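Long-range contact in LupI (Flavobacterium sp. YS-80-122, PDB 6IY4), which probably inhibits a marine metalloprotease, as a small antiparallel beta protein of the Inh family: residues Trp10-Gln15 against Leu88-Ala93. Numbering follows the deposited sequence.
Sequences WTFYVQ and LVMQRA
Thr11 and Tyr13 pair with Gln91 and Val89 through four backbone hydrogen bonds, joining the first and last strands, 8-14 and 86-92, as antiparallel neighbours within the beta-barrel expected of the Inh family. Val89 N reaches Tyr13 O at 2.8 Å, the N-H...O angle 171°. Met90 and Phe12 form a non-hydrogen-bonded pair whose side chains run alongside each other into the core. The Met90 CB lies over one face of the Phe12 ring, 3.9 Å from its centroid; CG, set between backbone N and carbonyl carbon (chi1 72°), passes CE3 of Trp10; SD stands obliquely to the Phe12 ring in a Met-aromatic contact, 3.6 Å from CE2; the chain then bends at chi3 (-86°), and CE touches Phe12 CZ and lies over the five-membered ring of Trp10. Over the opposite indole face lies Arg92 CG, 3.5 Å from the six-membered ring centroid, while Val6 O accepts the bond from Trp10 NE1. An alanine in place of Trp10 would probably leave Met90 CE and the Arg92 chain without the flat surface between them. On the other sheet face, Val89 CB meets one face of the Tyr13 ring in a CH-pi contact, and Tyr13 OH comes within 3.5 Å of Val89 CG1.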
ATOM      1  N   TRP A  10       0.539  -8.423  -2.707  1.00 19.40           N
ATOM      2  CA  TRP A  10       0.355  -7.171  -3.459  1.00 18.50           C
ATOM      3  C   TRP A  10       1.686  -6.735  -4.034  1.00 19.60           C
ATOM      4  O   TRP A  10       2.707  -6.804  -3.336  1.00 20.75           O
ATOM      5  CB  TRP A  10      -0.225  -6.077  -2.577  1.00 17.41           C
ATOM      6  CG  TRP A  10      -1.658  -6.285  -2.190  1.00 18.35           C
ATOM      7  CD1 TRP A  10      -2.114  -7.025  -1.137  1.00 19.18           C
ATOM      8  CD2 TRP A  10      -2.824  -5.767  -2.857  1.00 16.75           C
ATOM      9  NE1 TRP A  10      -3.472  -6.995  -1.090  1.00 19.62           N
ATOM     10  CE2 TRP A  10      -3.939  -6.238  -2.114  1.00 17.57           C
ATOM     11  CE3 TRP A  10      -3.044  -4.949  -3.974  1.00 18.12           C
ATOM     12  CZ2 TRP A  10      -5.240  -5.884  -2.463  1.00 18.21           C
ATOM     13  CZ3 TRP A  10      -4.333  -4.599  -4.299  1.00 17.97           C
ATOM     14  CH2 TRP A  10      -5.406  -5.073  -3.557  1.00 17.91           C
ATOM     15  N   THR A  11       1.629  -6.143  -5.210  1.00 19.68           N
ATOM     16  CA  THR A  11       2.815  -5.591  -5.889  1.00 18.29           C
ATOM     17  C   THR A  11       2.685  -4.079  -5.928  1.00 18.75           C
ATOM     18  O   THR A  11       1.620  -3.573  -6.366  1.00 20.17           O
ATOM     19  CB  THR A  11       2.940  -6.159  -7.292  1.00 23.31           C
ATOM     20  OG1 THR A  11       3.032  -7.582  -7.137  1.00 25.82           O
ATOM     21  CG2 THR A  11       4.181  -5.629  -7.957  1.00 26.32           C
ATOM     22  N   PHE A  12       3.689  -3.408  -5.399  1.00 18.44           N
ATOM     23  CA  PHE A  12       3.759  -1.940  -5.302  1.00 18.09           C
ATOM     24  C   PHE A  12       4.768  -1.425  -6.329  1.00 20.08           C
ATOM     25  O   PHE A  12       5.867  -1.987  -6.427  1.00 20.08           O
ATOM     26  CB  PHE A  12       4.219  -1.510  -3.912  1.00 19.04           C
ATOM     27  CG  PHE A  12       3.225  -1.724  -2.805  1.00 20.04           C
ATOM     28  CD1 PHE A  12       3.060  -2.981  -2.241  1.00 21.65           C
ATOM     29  CD2 PHE A  12       2.478  -0.679  -2.306  1.00 22.30           C
ATOM     30  CE1 PHE A  12       2.171  -3.175  -1.203  1.00 22.78           C
ATOM     31  CE2 PHE A  12       1.555  -0.887  -1.288  1.00 24.14           C
ATOM     32  CZ  PHE A  12       1.429  -2.131  -0.735  1.00 24.70           C
ATOM     33  N   TYR A  13       4.428  -0.303  -6.935  1.00 18.79           N
ATOM     34  CA  TYR A  13       5.377   0.429  -7.799  1.00 18.81           C
ATOM     35  C   TYR A  13       4.910   1.866  -7.973  1.00 20.71           C
ATOM     36  O   TYR A  13       3.704   2.151  -7.831  1.00 21.72           O
ATOM     37  CB  TYR A  13       5.544  -0.266  -9.144  1.00 20.41           C
ATOM     38  CG  TYR A  13       4.317  -0.361 -10.005  1.00 22.33           C
ATOM     39  CD1 TYR A  13       3.457  -1.422  -9.860  1.00 26.03           C
ATOM     40  CD2 TYR A  13       4.032   0.594 -10.950  1.00 26.47           C
ATOM     41  CE1 TYR A  13       2.327  -1.531 -10.654  1.00 27.40           C
ATOM     42  CE2 TYR A  13       2.897   0.509 -11.740  1.00 27.87           C
ATOM     43  CZ  TYR A  13       2.069  -0.578 -11.612  1.00 29.56           C
ATOM     44  OH  TYR A  13       0.947  -0.708 -12.377  1.00 34.19           O
ATOM     45  N   VAL A  14       5.831   2.725  -8.327  1.00 22.14           N
ATOM     46  CA  VAL A  14       5.504   4.126  -8.648  1.00 23.24           C
ATOM     47  C   VAL A  14       5.194   4.163 -10.151  1.00 25.67           C
ATOM     48  O   VAL A  14       5.978   3.635 -10.996  1.00 24.41           O
ATOM     49  CB  VAL A  14       6.652   5.083  -8.285  1.00 24.13           C
ATOM     50  CG1 VAL A  14       6.379   6.491  -8.788  1.00 27.67           C
ATOM     51  CG2 VAL A  14       6.945   5.123  -6.797  1.00 26.45           C
ATOM     52  N   GLN A  15       4.076   4.765 -10.496  1.00 21.89           N
ATOM     53  CA  GLN A  15       3.650   4.874 -11.901  1.00 24.68           C
ATOM     54  C   GLN A  15       4.777   5.523 -12.699  1.00 24.61           C
ATOM     55  O   GLN A  15       5.311   6.542 -12.205  1.00 26.52           O
ATOM     56  CB  GLN A  15       2.401   5.734 -12.033  1.00 27.15           C
ATOM     57  CG  GLN A  15       1.791   5.696 -13.414  1.00 30.87           C
ATOM     58  CD  GLN A  15       0.498   4.927 -13.320  1.00 40.50           C
ATOM     59  OE1 GLN A  15      -0.560   5.457 -12.943  1.00 41.72           O
ATOM     60  NE2 GLN A  15       0.605   3.637 -13.568  1.00 39.82           N
ATOM     61  N   LEU A  88       1.498   6.026  -6.397  1.00 21.74           N
ATOM     62  CA  LEU A  88       1.888   4.672  -5.946  1.00 20.69           C
ATOM     63  C   LEU A  88       0.736   3.767  -6.299  1.00 21.02           C
ATOM     64  O   LEU A  88      -0.424   4.075  -5.952  1.00 21.14           O
ATOM     65  CB  LEU A  88       2.136   4.644  -4.442  1.00 21.08           C
ATOM     66  CG  LEU A  88       2.590   3.305  -3.874  1.00 23.34           C
ATOM     67  CD1 LEU A  88       3.947   2.928  -4.400  1.00 27.54           C
ATOM     68  CD2 LEU A  88       2.615   3.350  -2.369  1.00 23.54           C
ATOM     69  N   VAL A  89       1.061   2.727  -7.028  1.00 21.71           N
ATOM     70  CA  VAL A  89       0.097   1.714  -7.482  1.00 18.94           C
ATOM     71  C   VAL A  89       0.315   0.471  -6.638  1.00 19.53           C
ATOM     72  O   VAL A  89       1.482   0.105  -6.379  1.00 19.79           O
ATOM     73  CB  VAL A  89       0.335   1.405  -8.974  1.00 21.76           C
ATOM     74  CG1 VAL A  89      -0.626   0.344  -9.469  1.00 25.34           C
ATOM     75  CG2 VAL A  89       0.219   2.675  -9.814  1.00 23.31           C
ATOM     76  N   MET A  90      -0.773  -0.151  -6.210  1.00 18.90           N
ATOM     77  CA  MET A  90      -0.672  -1.474  -5.567  1.00 18.85           C
ATOM     78  C   MET A  90      -1.685  -2.366  -6.280  1.00 21.20           C
ATOM     79  O   MET A  90      -2.825  -1.971  -6.494  1.00 20.29           O
ATOM     80  CB  MET A  90      -0.802  -1.421  -4.037  1.00 25.92           C
ATOM     81  CG  MET A  90      -2.082  -1.147  -3.548  1.00 24.65           C
ATOM     82  SD  MET A  90      -2.019  -0.936  -1.709  1.00 25.11           S
ATOM     83  CE  MET A  90      -2.180  -2.606  -1.104  1.00 22.95           C
ATOM     84  N   GLN A  91      -1.239  -3.515  -6.726  1.00 19.99           N
ATOM     85  CA  GLN A  91      -2.103  -4.411  -7.517  1.00 21.12           C
ATOM     86  C   GLN A  91      -1.821  -5.814  -7.050  1.00 20.41           C
ATOM     87  O   GLN A  91      -0.660  -6.113  -6.861  1.00 20.31           O
ATOM     88  CB  GLN A  91      -1.741  -4.433  -8.987  1.00 25.77           C
ATOM     89  CG  GLN A  91      -2.076  -3.184  -9.743  1.00 35.18           C
ATOM     90  CD  GLN A  91      -1.743  -3.501 -11.180  1.00 41.58           C
ATOM     91  OE1 GLN A  91      -0.579  -3.466 -11.589  1.00 38.45           O
ATOM     92  NE2 GLN A  91      -2.769  -3.907 -11.920  1.00 46.25           N
ATOM     93  N   ARG A  92      -2.840  -6.640  -6.953  1.00 21.55           N
ATOM     94  CA  ARG A  92      -2.597  -8.064  -6.624  1.00 21.66           C
ATOM     95  C   ARG A  92      -1.854  -8.724  -7.784  1.00 26.10           C
ATOM     96  O   ARG A  92      -2.114  -8.392  -8.953  1.00 31.00           O
ATOM     97  CB  ARG A  92      -3.905  -8.785  -6.329  1.00 22.08           C
ATOM     98  CG  ARG A  92      -4.563  -8.396  -5.020  1.00 22.11           C
ATOM     99  CD  ARG A  92      -5.797  -9.199  -4.780  1.00 22.17           C
ATOM    100  NE  ARG A  92      -6.476  -8.999  -3.534  1.00 22.04           N
ATOM    101  CZ  ARG A  92      -6.215  -9.597  -2.389  1.00 20.06           C
ATOM    102  NH1 ARG A  92      -5.168 -10.399  -2.218  1.00 20.26           N
ATOM    103  NH2 ARG A  92      -7.012  -9.371  -1.372  1.00 22.61           N
ATOM    104  N   ALA A  93      -0.956  -9.654  -7.510  1.00 27.31           N
ATOM    105  CA  ALA A  93      -0.142 -10.248  -8.614  1.00 47.37           C
ATOM    106  C   ALA A  93       0.645  -9.149  -9.351  1.00 55.54           C
ATOM    107  O   ALA A  93       0.293  -8.718 -10.462  1.00 58.28           O
ATOM    108  CB  ALA A  93      -1.025 -10.996  -9.596  1.00 50.75           C
TER